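Local structure of D-methionine transport system permease protein MetI (Escherichia coli, 3TUI) at residues W14-M19 against G170-I175; R106-A111 against P144-A149; V98-F103 against I155-Y160. The protein forms the membrane-spanning part of an ABC importer for D-methionine and L-methionine and probably carries the substrate across the inner membrane. All blocks are in the same frame, centred on the assembly; numbering follows the deposited sequence.

Interaction 1: W14-M19 against G170-I175; sequences WETLAM and GGLGQI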
ATOM      1  N   TRP A  14     -38.941 -22.744  15.936  1.00 48.39           N
ATOM      2  CA  TRP A  14     -39.529 -22.229  14.716  1.00 53.43           C
ATOM      3  C   TRP A  14     -39.839 -20.745  14.840  1.00 44.53           C
ATOM      4  O   TRP A  14     -39.440 -19.945  14.002  1.00 34.24           O
ATOM      5  CB  TRP A  14     -40.770 -23.043  14.353  1.00 62.38           C
ATOM      6  CG  TRP A  14     -41.494 -22.577  13.123  1.00 78.14           C
ATOM      7  CD1 TRP A  14     -42.730 -21.981  13.064  1.00 85.36           C
ATOM      8  CD2 TRP A  14     -41.009 -22.637  11.771  1.00 97.48           C
ATOM      9  NE1 TRP A  14     -43.052 -21.694  11.754  1.00 98.15           N
ATOM     10  CE2 TRP A  14     -42.012 -22.082  10.935  1.00104.92           C
ATOM     11  CE3 TRP A  14     -39.822 -23.114  11.176  1.00102.89           C
ATOM     12  CZ2 TRP A  14     -41.867 -21.987   9.530  1.00107.13           C
ATOM     13  CZ3 TRP A  14     -39.674 -23.024   9.781  1.00104.08           C
ATOM     14  CH2 TRP A  14     -40.694 -22.464   8.977  1.00108.04           C
ATOM     15  N   GLU A  15     -40.541 -20.380  15.905  1.00 62.84           N
ATOM     16  CA  GLU A  15     -40.949 -18.992  16.111  1.00 75.19           C
ATOM     17  C   GLU A  15     -39.703 -18.090  16.208  1.00 75.25           C
ATOM     18  O   GLU A  15     -39.759 -16.882  15.952  1.00 78.81           O
ATOM     19  CB  GLU A  15     -41.845 -18.882  17.356  1.00 81.73           C
ATOM     20  CG  GLU A  15     -43.222 -19.572  17.194  1.00 88.12           C
ATOM     21  CD  GLU A  15     -44.220 -19.256  18.321  1.00 90.60           C
ATOM     22  OE1 GLU A  15     -44.625 -18.077  18.465  1.00 94.10           O
ATOM     23  OE2 GLU A  15     -44.596 -20.191  19.061  1.00 83.54           O
ATOM     24  N   THR A  16     -38.573 -18.694  16.565  1.00 66.83           N
ATOM     25  CA  THR A  16     -37.289 -17.986  16.548  1.00 63.34           C
ATOM     26  C   THR A  16     -36.703 -17.817  15.127  1.00 48.30           C
ATOM     27  O   THR A  16     -36.306 -16.716  14.721  1.00 42.53           O
ATOM     28  CB  THR A  16     -36.238 -18.675  17.497  1.00 30.44           C
ATOM     29  OG1 THR A  16     -36.724 -18.691  18.850  1.00 19.35           O
ATOM     30  CG2 THR A  16     -34.928 -17.917  17.466  1.00 26.63           C
ATOM     31  N   LEU A  17     -36.664 -18.909  14.373  1.00 35.94           N
ATOM     32  CA  LEU A  17     -36.116 -18.864  13.031  1.00 32.98           C
ATOM     33  C   LEU A  17     -36.975 -17.906  12.222  1.00 40.36           C
ATOM     34  O   LEU A  17     -36.482 -17.103  11.419  1.00 41.29           O
ATOM     35  CB  LEU A  17     -36.105 -20.263  12.431  1.00 29.43           C
ATOM     36  CG  LEU A  17     -34.833 -20.956  12.942  1.00 48.39           C
ATOM     37  CD1 LEU A  17     -34.956 -22.486  12.924  1.00 51.10           C
ATOM     38  CD2 LEU A  17     -33.550 -20.472  12.218  1.00 42.35           C
ATOM     39  N   ALA A  18     -38.274 -17.982  12.501  1.00 38.00           N
ATOM     40  CA  ALA A  18     -39.288 -17.161  11.861  1.00 36.71           C
ATOM     41  C   ALA A  18     -38.961 -15.674  11.976  1.00 50.93           C
ATOM     42  O   ALA A  18     -38.659 -14.994  10.979  1.00 38.97           O
ATOM     43  CB  ALA A  18     -40.636 -17.458  12.491  1.00 21.39           C
ATOM     44  N   MET A  19     -39.035 -15.193  13.215  1.00 60.06           N
ATOM     45  CA  MET A  19     -38.781 -13.804  13.559  1.00 58.60           C
ATOM     46  C   MET A  19     -37.450 -13.341  12.970  1.00 61.61           C
ATOM     47  O   MET A  19     -37.388 -12.374  12.196  1.00 56.68           O
ATOM     48  CB  MET A  19     -38.762 -13.678  15.088  1.00 53.27           C
ATOM     49  CG  MET A  19     -40.140 -13.605  15.742  1.00 56.99           C
ATOM     50  SD  MET A  19     -40.092 -13.323  17.529  1.00 45.93           S
ATOM     51  CE  MET A  19     -39.501 -14.926  18.100  1.00 78.07           C
ATOM     52  N   GLY A 170     -43.039 -14.274  21.778  1.00 65.60           N
ATOM     53  CA  GLY A 170     -43.010 -15.716  21.726  1.00 65.82           C
ATOM     54  C   GLY A 170     -41.617 -16.126  21.336  1.00 70.26           C
ATOM     55  O   GLY A 170     -40.664 -15.383  21.557  1.00 88.22           O
ATOM     56  N   GLY A 171     -41.487 -17.304  20.743  1.00 69.90           N
ATOM     57  CA  GLY A 171     -40.176 -17.837  20.418  1.00 63.24           C
ATOM     58  C   GLY A 171     -39.408 -18.352  21.627  1.00 54.14           C
ATOM     59  O   GLY A 171     -39.833 -18.255  22.788  1.00 54.78           O
ATOM     60  N   LEU A 172     -38.239 -18.891  21.339  1.00 35.51           N
ATOM     61  CA  LEU A 172     -37.441 -19.543  22.345  1.00 36.21           C
ATOM     62  C   LEU A 172     -37.123 -18.558  23.470  1.00 51.18           C
ATOM     63  O   LEU A 172     -36.715 -18.961  24.581  1.00 48.61           O
ATOM     64  CB  LEU A 172     -36.169 -20.098  21.708  1.00 28.85           C
ATOM     65  CG  LEU A 172     -36.387 -21.298  20.777  1.00 27.50           C
ATOM     66  CD1 LEU A 172     -35.130 -21.614  19.979  1.00  8.40           C
ATOM     67  CD2 LEU A 172     -36.907 -22.523  21.525  1.00 19.32           C
ATOM     68  N   GLY A 173     -37.311 -17.269  23.174  1.00 35.30           N
ATOM     69  CA  GLY A 173     -37.011 -16.224  24.132  1.00 35.27           C
ATOM     70  C   GLY A 173     -38.081 -16.178  25.199  1.00 52.05           C
ATOM     71  O   GLY A 173     -37.816 -15.973  26.390  1.00 31.10           O
ATOM     72  N   GLN A 174     -39.317 -16.368  24.753  1.00 55.98           N
ATOM     73  CA  GLN A 174     -40.446 -16.413  25.657  1.00 63.26           C
ATOM     74  C   GLN A 174     -40.224 -17.621  26.572  1.00 56.22           C
ATOM     75  O   GLN A 174     -40.205 -17.499  27.803  1.00 53.78           O
ATOM     76  CB  GLN A 174     -41.758 -16.497  24.856  1.00 79.11           C
ATOM     77  CG  GLN A 174     -42.996 -15.972  25.594  1.00 88.74           C
ATOM     78  CD  GLN A 174     -44.322 -16.376  24.951  1.00 89.42           C
ATOM     79  OE1 GLN A 174     -44.373 -17.218  24.048  1.00 89.49           O
ATOM     80  NE2 GLN A 174     -45.400 -15.751  25.405  1.00 91.91           N
ATOM     81  N   ILE A 175     -40.002 -18.779  25.964  1.00 28.72           N
ATOM     82  CA  ILE A 175     -39.776 -19.971  26.748  1.00 19.50           C
ATOM     83  C   ILE A 175     -38.694 -19.860  27.794  1.00 28.09           C
ATOM     84  O   ILE A 175     -38.736 -20.557  28.802  1.00 39.01           O
ATOM     85  CB  ILE A 175     -39.476 -21.179  25.875  1.00 29.75           C
ATOM     86  CG1 ILE A 175     -40.703 -21.519  25.029  1.00 25.64           C
ATOM     87  CG2 ILE A 175     -39.063 -22.376  26.726  1.00 12.49           C
ATOM     88  CD1 ILE A 175     -40.375 -22.419  23.826  1.00 33.52           C
TER

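Interaction 2: R106-A111 against P144-A149; sequences RMVENA and PGLVNA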
ATOM      1  N   ARG A 106     -25.728   0.984   7.838  1.00 32.55           N
ATOM      2  CA  ARG A 106     -24.359   1.316   8.186  1.00 25.64           C
ATOM      3  C   ARG A 106     -23.367   0.290   7.659  1.00 53.64           C
ATOM      4  O   ARG A 106     -22.325   0.661   7.099  1.00 46.27           O
ATOM      5  CB  ARG A 106     -24.186   1.473   9.691  1.00 32.28           C
ATOM      6  CG  ARG A 106     -22.857   2.084  10.048  1.00 52.24           C
ATOM      7  CD  ARG A 106     -22.525   3.278   9.133  1.00 62.92           C
ATOM      8  NE  ARG A 106     -23.520   4.355   9.186  1.00 65.80           N
ATOM      9  CZ  ARG A 106     -23.345   5.487   9.862  1.00 67.84           C
ATOM     10  NH1 ARG A 106     -22.218   5.681  10.530  1.00 68.83           N
ATOM     11  NH2 ARG A 106     -24.284   6.423   9.865  1.00 70.01           N
ATOM     12  N   MET A 107     -23.675  -0.998   7.834  1.00 64.07           N
ATOM     13  CA  MET A 107     -22.785  -2.039   7.323  1.00 55.49           C
ATOM     14  C   MET A 107     -22.642  -2.021   5.832  1.00 51.14           C
ATOM     15  O   MET A 107     -21.526  -2.086   5.312  1.00 46.08           O
ATOM     16  CB  MET A 107     -23.192  -3.430   7.770  1.00 52.91           C
ATOM     17  CG  MET A 107     -22.874  -3.699   9.205  1.00 53.24           C
ATOM     18  SD  MET A 107     -23.495  -5.330   9.583  1.00 36.55           S
ATOM     19  CE  MET A 107     -23.040  -5.414  11.322  1.00 76.78           C
ATOM     20  N   VAL A 108     -23.770  -1.912   5.146  1.00 49.42           N
ATOM     21  CA  VAL A 108     -23.753  -1.905   3.687  1.00 55.48           C
ATOM     22  C   VAL A 108     -22.818  -0.823   3.120  1.00 45.99           C
ATOM     23  O   VAL A 108     -21.974  -1.103   2.269  1.00 27.55           O
ATOM     24  CB  VAL A 108     -25.167  -1.743   3.126  1.00 60.64           C
ATOM     25  CG1 VAL A 108     -25.099  -1.669   1.607  1.00 75.06           C
ATOM     26  CG2 VAL A 108     -26.055  -2.922   3.570  1.00 51.03           C
ATOM     27  N   GLU A 109     -22.955   0.399   3.627  1.00 50.35           N
ATOM     28  CA  GLU A 109     -22.076   1.497   3.225  1.00 58.25           C
ATOM     29  C   GLU A 109     -20.619   1.225   3.592  1.00 53.35           C
ATOM     30  O   GLU A 109     -19.705   1.500   2.819  1.00 55.99           O
ATOM     31  CB  GLU A 109     -22.527   2.812   3.858  1.00 55.31           C
ATOM     32  CG  GLU A 109     -21.769   4.053   3.387  1.00 56.64           C
ATOM     33  CD  GLU A 109     -21.552   5.053   4.503  1.00 63.42           C
ATOM     34  OE1 GLU A 109     -21.302   4.608   5.643  1.00 67.97           O
ATOM     35  OE2 GLU A 109     -21.682   6.275   4.255  1.00 65.73           O
ATOM     36  N   ASN A 110     -20.391   0.705   4.782  1.00 23.74           N
ATOM     37  CA  ASN A 110     -19.040   0.355   5.127  1.00 33.66           C
ATOM     38  C   ASN A 110     -18.508  -0.729   4.189  1.00 25.50           C
ATOM     39  O   ASN A 110     -17.334  -0.726   3.832  1.00 31.55           O
ATOM     40  CB  ASN A 110     -18.959  -0.093   6.588  1.00 55.33           C
ATOM     41  CG  ASN A 110     -18.989   1.080   7.564  1.00 51.67           C
ATOM     42  OD1 ASN A 110     -18.728   2.231   7.175  1.00 50.31           O
ATOM     43  ND2 ASN A 110     -19.313   0.793   8.838  1.00 40.38           N
ATOM     44  N   ALA A 111     -19.363  -1.662   3.789  1.00 30.34           N
ATOM     45  CA  ALA A 111     -18.939  -2.656   2.808  1.00 47.20           C
ATOM     46  C   ALA A 111     -18.661  -1.980   1.462  1.00 56.84           C
ATOM     47  O   ALA A 111     -17.596  -2.204   0.856  1.00 56.68           O
ATOM     48  CB  ALA A 111     -19.977  -3.787   2.661  1.00 32.58           C
ATOM     49  N   PRO A 144     -19.141 -10.508  -0.773  1.00 40.16           N
ATOM     50  CA  PRO A 144     -18.556 -11.072   0.447  1.00 49.15           C
ATOM     51  C   PRO A 144     -18.840 -10.184   1.653  1.00 46.08           C
ATOM     52  O   PRO A 144     -19.290 -10.681   2.688  1.00 40.78           O
ATOM     53  CB  PRO A 144     -17.051 -11.084   0.151  1.00 46.73           C
ATOM     54  CG  PRO A 144     -16.876 -10.207  -1.042  1.00 46.10           C
ATOM     55  CD  PRO A 144     -18.139 -10.339  -1.829  1.00 40.96           C
ATOM     56  N   GLY A 145     -18.608  -8.885   1.506  1.00 47.52           N
ATOM     57  CA  GLY A 145     -18.870  -7.957   2.587  1.00 42.81           C
ATOM     58  C   GLY A 145     -20.315  -8.047   3.042  1.00 39.21           C
ATOM     59  O   GLY A 145     -20.603  -8.158   4.247  1.00 43.29           O
ATOM     60  N   LEU A 146     -21.217  -8.015   2.065  1.00 25.33           N
ATOM     61  CA  LEU A 146     -22.640  -7.956   2.336  1.00 27.31           C
ATOM     62  C   LEU A 146     -23.125  -9.249   2.925  1.00 22.56           C
ATOM     63  O   LEU A 146     -23.982  -9.251   3.809  1.00 24.56           O
ATOM     64  CB  LEU A 146     -23.443  -7.623   1.069  1.00 36.79           C
ATOM     65  CG  LEU A 146     -23.262  -6.196   0.551  1.00 36.08           C
ATOM     66  CD1 LEU A 146     -24.022  -5.963  -0.756  1.00 20.29           C
ATOM     67  CD2 LEU A 146     -23.693  -5.193   1.630  1.00 43.52           C
ATOM     68  N   VAL A 147     -22.597 -10.354   2.419  1.00 28.37           N
ATOM     69  CA  VAL A 147     -22.986 -11.633   2.958  1.00 31.46           C
ATOM     70  C   VAL A 147     -22.424 -11.731   4.351  1.00 26.66           C
ATOM     71  O   VAL A 147     -23.120 -12.174   5.285  1.00 35.06           O
ATOM     72  CB  VAL A 147     -22.581 -12.808   2.036  1.00 36.11           C
ATOM     73  CG1 VAL A 147     -22.702 -14.172   2.746  1.00 23.97           C
ATOM     74  CG2 VAL A 147     -23.448 -12.754   0.785  1.00 36.86           C
ATOM     75  N   ASN A 148     -21.222 -11.222   4.543  1.00 20.07           N
ATOM     76  CA  ASN A 148     -20.777 -11.140   5.916  1.00 33.76           C
ATOM     77  C   ASN A 148     -21.777 -10.371   6.838  1.00 52.01           C
ATOM     78  O   ASN A 148     -22.138 -10.875   7.915  1.00 53.03           O
ATOM     79  CB  ASN A 148     -19.410 -10.516   6.029  1.00 34.72           C
ATOM     80  CG  ASN A 148     -18.712 -10.964   7.277  1.00 58.54           C
ATOM     81  OD1 ASN A 148     -18.232 -12.108   7.338  1.00 73.56           O
ATOM     82  ND2 ASN A 148     -18.731 -10.125   8.323  1.00 59.01           N
ATOM     83  N   ALA A 149     -22.238  -9.183   6.417  1.00 33.57           N
ATOM     84  CA  ALA A 149     -23.202  -8.387   7.203  1.00 27.01           C
ATOM     85  C   ALA A 149     -24.480  -9.142   7.525  1.00 42.41           C
ATOM     86  O   ALA A 149     -25.078  -8.960   8.596  1.00 38.87           O
ATOM     87  CB  ALA A 149     -23.562  -7.095   6.481  1.00 26.00           C
TER

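Interaction 3: V98-F103 against I155-Y160; sequences VGAAPF and ITLVGY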
ATOM      1  N   VAL A  98     -37.299  -2.700  12.506  1.00 30.82           N
ATOM      2  CA  VAL A  98     -36.921  -1.314  12.676  1.00 44.70           C
ATOM      3  C   VAL A  98     -35.586  -1.301  13.409  1.00 41.16           C
ATOM      4  O   VAL A  98     -34.797  -0.371  13.278  1.00 48.87           O
ATOM      5  CB  VAL A  98     -37.989  -0.506  13.432  1.00 54.45           C
ATOM      6  CG1 VAL A  98     -37.470   0.898  13.744  1.00 40.04           C
ATOM      7  CG2 VAL A  98     -39.269  -0.427  12.614  1.00 53.54           C
ATOM      8  N   GLY A  99     -35.340  -2.352  14.187  1.00 43.85           N
ATOM      9  CA  GLY A  99     -34.135  -2.436  14.995  1.00 51.71           C
ATOM     10  C   GLY A  99     -32.934  -2.893  14.199  1.00 49.11           C
ATOM     11  O   GLY A  99     -31.791  -2.674  14.603  1.00 47.84           O
ATOM     12  N   ALA A 100     -33.224  -3.583  13.099  1.00 55.87           N
ATOM     13  CA  ALA A 100     -32.241  -4.079  12.137  1.00 47.30           C
ATOM     14  C   ALA A 100     -31.795  -3.119  11.043  1.00 58.06           C
ATOM     15  O   ALA A 100     -30.693  -3.282  10.522  1.00 72.78           O
ATOM     16  CB  ALA A 100     -32.724  -5.384  11.503  1.00 45.95           C
ATOM     17  N   ALA A 101     -32.638  -2.167  10.637  1.00 60.49           N
ATOM     18  CA  ALA A 101     -32.288  -1.329   9.472  1.00 69.52           C
ATOM     19  C   ALA A 101     -31.009  -0.500   9.656  1.00 56.55           C
ATOM     20  O   ALA A 101     -30.120  -0.509   8.796  1.00 48.73           O
ATOM     21  CB  ALA A 101     -33.456  -0.442   9.039  1.00 71.42           C
ATOM     22  N   PRO A 102     -30.914   0.220  10.780  1.00 54.32           N
ATOM     23  CA  PRO A 102     -29.684   0.973  11.048  1.00 62.50           C
ATOM     24  C   PRO A 102     -28.412   0.095  11.052  1.00 56.22           C
ATOM     25  O   PRO A 102     -27.485   0.453  10.341  1.00 46.36           O
ATOM     26  CB  PRO A 102     -29.938   1.582  12.440  1.00 65.98           C
ATOM     27  CG  PRO A 102     -31.151   0.859  12.990  1.00 62.96           C
ATOM     28  CD  PRO A 102     -31.951   0.469  11.794  1.00 55.21           C
ATOM     29  N   PHE A 103     -28.375  -1.033  11.769  1.00 60.80           N
ATOM     30  CA  PHE A 103     -27.247  -1.966  11.626  1.00 61.06           C
ATOM     31  C   PHE A 103     -26.939  -2.238  10.191  1.00 65.62           C
ATOM     32  O   PHE A 103     -25.786  -2.156   9.765  1.00 65.96           O
ATOM     33  CB  PHE A 103     -27.521  -3.324  12.274  1.00 66.47           C
ATOM     34  CG  PHE A 103     -27.621  -3.263  13.735  1.00 90.90           C
ATOM     35  CD1 PHE A 103     -26.461  -3.297  14.511  1.00102.70           C
ATOM     36  CD2 PHE A 103     -28.852  -3.135  14.353  1.00116.36           C
ATOM     37  CE1 PHE A 103     -26.515  -3.221  15.899  1.00120.10           C
ATOM     38  CE2 PHE A 103     -28.935  -3.055  15.744  1.00134.26           C
ATOM     39  CZ  PHE A 103     -27.753  -3.099  16.524  1.00135.56           C
ATOM     40  N   ILE A 155     -27.611 -13.130  13.205  1.00 25.18           N
ATOM     41  CA  ILE A 155     -27.204 -13.388  14.576  1.00 26.14           C
ATOM     42  C   ILE A 155     -27.699 -12.273  15.470  1.00 24.28           C
ATOM     43  O   ILE A 155     -28.345 -12.549  16.482  1.00 29.56           O
ATOM     44  CB  ILE A 155     -25.677 -13.598  14.767  1.00 36.13           C
ATOM     45  CG1 ILE A 155     -25.270 -14.965  14.203  1.00 39.88           C
ATOM     46  CG2 ILE A 155     -25.319 -13.594  16.270  1.00 17.18           C
ATOM     47  CD1 ILE A 155     -23.782 -15.078  13.815  1.00 43.61           C
ATOM     48  N   THR A 156     -27.425 -11.018  15.126  1.00 27.05           N
ATOM     49  CA  THR A 156     -27.916  -9.955  15.997  1.00 30.31           C
ATOM     50  C   THR A 156     -29.424 -10.169  16.217  1.00 43.40           C
ATOM     51  O   THR A 156     -29.905 -10.141  17.367  1.00 50.27           O
ATOM     52  CB  THR A 156     -27.630  -8.532  15.457  1.00 26.79           C
ATOM     53  OG1 THR A 156     -26.271  -8.165  15.710  1.00 38.55           O
ATOM     54  CG2 THR A 156     -28.536  -7.509  16.113  1.00 22.17           C
ATOM     55  N   LEU A 157     -30.172 -10.402  15.132  1.00 42.56           N
ATOM     56  CA  LEU A 157     -31.612 -10.595  15.304  1.00 44.59           C
ATOM     57  C   LEU A 157     -32.050 -11.718  16.255  1.00 41.40           C
ATOM     58  O   LEU A 157     -33.105 -11.580  16.890  1.00 42.67           O
ATOM     59  CB  LEU A 157     -32.357 -10.713  13.975  1.00 43.64           C
ATOM     60  CG  LEU A 157     -32.520  -9.290  13.467  1.00 34.37           C
ATOM     61  CD1 LEU A 157     -33.352  -9.311  12.222  1.00 34.72           C
ATOM     62  CD2 LEU A 157     -33.261  -8.519  14.539  1.00 32.50           C
ATOM     63  N   VAL A 158     -31.282 -12.806  16.366  1.00 31.49           N
ATOM     64  CA  VAL A 158     -31.594 -13.796  17.395  1.00 17.53           C
ATOM     65  C   VAL A 158     -31.663 -13.193  18.798  1.00 25.78           C
ATOM     66  O   VAL A 158     -32.714 -13.260  19.475  1.00 28.29           O
ATOM     67  CB  VAL A 158     -30.587 -14.936  17.444  1.00 26.00           C
ATOM     68  CG1 VAL A 158     -30.744 -15.705  18.786  1.00 32.69           C
ATOM     69  CG2 VAL A 158     -30.693 -15.821  16.205  1.00 21.45           C
ATOM     70  N   GLY A 159     -30.567 -12.578  19.232  1.00 23.49           N
ATOM     71  CA  GLY A 159     -30.594 -11.902  20.523  1.00 33.25           C
ATOM     72  C   GLY A 159     -31.766 -10.934  20.660  1.00 32.96           C
ATOM     73  O   GLY A 159     -32.358 -10.800  21.731  1.00 24.80           O
ATOM     74  N   TYR A 160     -32.086 -10.251  19.561  1.00 33.80           N
ATOM     75  CA  TYR A 160     -33.166  -9.274  19.514  1.00 28.49           C
ATOM     76  C   TYR A 160     -34.524  -9.936  19.677  1.00 36.02           C
ATOM     77  O   TYR A 160     -35.348  -9.496  20.487  1.00 31.18           O
ATOM     78  CB  TYR A 160     -33.076  -8.555  18.178  1.00 42.29           C
ATOM     79  CG  TYR A 160     -32.228  -7.310  18.218  1.00 42.67           C
ATOM     80  CD1 TYR A 160     -31.248  -7.137  19.211  1.00 40.12           C
ATOM     81  CD2 TYR A 160     -32.431  -6.286  17.291  1.00 32.86           C
ATOM     82  CE1 TYR A 160     -30.474  -5.983  19.264  1.00 40.37           C
ATOM     83  CE2 TYR A 160     -31.660  -5.125  17.323  1.00 37.40           C
ATOM     84  CZ  TYR A 160     -30.686  -4.978  18.309  1.00 46.95           C
ATOM     85  OH  TYR A 160     -29.943  -3.820  18.334  1.00 48.89           O
TER

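Interaction 1: W14-M19 against G170-I175
T16 and L172 meet through a hydroxyl and a backbone amide: L172 N donates to T16 OG1 over 2.9 Å, nearly straight at 163°. The two side chains cross at about a right angle, and CD1 of L172 lies 4.0 Å from CB of T16. Beside this bond the backbone of G171 rests on the 14-19 turn, its CA 3.6 Å from E15 CB. M19, bent at its last torsion (chi3 -72°), brings its terminal methyl in from the next turn; CE lies 3.7 Å from G170 O and 3.8 Å from G171 CA. A side chain on G171 would probably crowd that methyl, and its positive phi also favours glycine. The contact thus seats the N-terminal part of helix 171-182 against the long first helix 3-40 of the type-1 ABC permease fold, probably near the periplasmic face. T16 OG1 is placed by its first torsion (chi1 -60°), which sets it anti to the carbonyl carbon and lets it also donate to G12 O, one turn back. Replacing T16 by a valine removes the hydroxyl and would probably leave the buried L172 N-H without its mate. Further out, T16 packs on L199 of helix 186-211, both T16 and M19 touch S161, and M19 reaches L89, A92 and L96 of helix 89-112.

Interaction 2: R106-A111 against P144-A149
A111 and G145 bring the two backbones to within 5.3 Å, CA to CA, where helices 106-111 and 144-149 run nearly antiparallel (158°) with their axes 9.1 Å apart. The absence of a side chain on G145 is consistent with this closeness, since a CB there would probably sit tightly against A111 CB. Moving away from this point, the spacing is filled by side chains. L146 holds its CG anti to the carbonyl carbon (chi1 -69°), and the chain then runs on until one branch, CD2, does the touching. That methyl lies against the fork of V108, 3.8 Å from CG1 and equally far from CG2, and 4.1 Å from A111 CB. At the other end of the contact from A111 and G145, M107 meets A149. The methionine chain is extended and passes alongside the alanine methyl, with M107 CB 3.9 Å and M107 SD 3.6 Å from A149 CB. No hydrogen bond joins the segments; the interface is apolar, methyls and a thioether against methyls. Helix 130-163 is kinked at P144, which lacks an amide hydrogen, and G145, whose N atoms make no bond to the preceding turn. Between the segments the chain carries the EAA-type sequence of ABC importer permeases, with the short helix 118-125 that in relatives docks on the ATPase subunit, so this pairing probably closes the base of that cytoplasmic excursion. Helix 3-40 flanks it through L32 on V108, and R106 packs on S57, V60 and N61 of helix 50-64. E109 points away from the contact and is hydrogen-bonded to Y53, while V147 packs on I210 and V211 of helix 186-211.

Interaction 3: V98-F103 against I155-Y160
Y160 and F103 reach for each other from opposite helices; the axes of segments 98-103 and 155-160 are 10.7 Å apart, at 149°. The ring centroids are 5.7 Å apart and the planes are turned by 70°, an oblique pairing to which F103 comes with its CG anti to the carbonyl carbon (chi1 -67°). F103 is poorly ordered and the modelled approach of its CE2 corner to the tyrosine hydroxyl is doubtful, so the fine placing of the pair should not be pressed. T156 lies one turn before Y160, and its methyl CG2 sits over the centre of the tyrosine ring, 3.9 Å above the plane. The same methyl also faces one side of the F103 ring, more loosely, at 4.5 Å from CE2. G99 O lies in the plane of the Y160 ring at its edge, 3.7 Å from CE2. Helix 98-103 is kinked at P102 and F103, which make no backbone bond to the turn before. The third contributor, A100, meets L157 methyl to methyl, CB to CD1 at 4.0 Å, beside the tyrosine ring and on the same side of its plane as the T156 methyl. Outside the pair of segments, F68 stacks on the Y160 ring, R64 touches F103, and P67 of the second subunit packs on V158, which places this contact close to the dimer interface of the permease. The contact rests on apolar and weakly polar ring contacts, probably with no hydrogen bond between the segments to fix the rotation of F103.

The three contacts are nested along the chain: interaction 1 closes the largest loop, interaction 3 lies inside it and interaction 2 inside that. Interactions 2 and 3 both join helix 89-112 to helix 130-163, at neighbouring levels with centres 14 Å apart, so together they pair these two helices over two successive stretches. Interaction 1 instead joins helix 3-40 to helix 171-182, which follows helix 130-163 in sequence. Its centre is 14 Å from that of interaction 3, with nearest atoms about 5 Å apart, and 26 Å from that of interaction 2, on the opposite side of the chain's centre. In the order 1, 3, 2 the contacts probably run from the periplasmic to the cytoplasmic side.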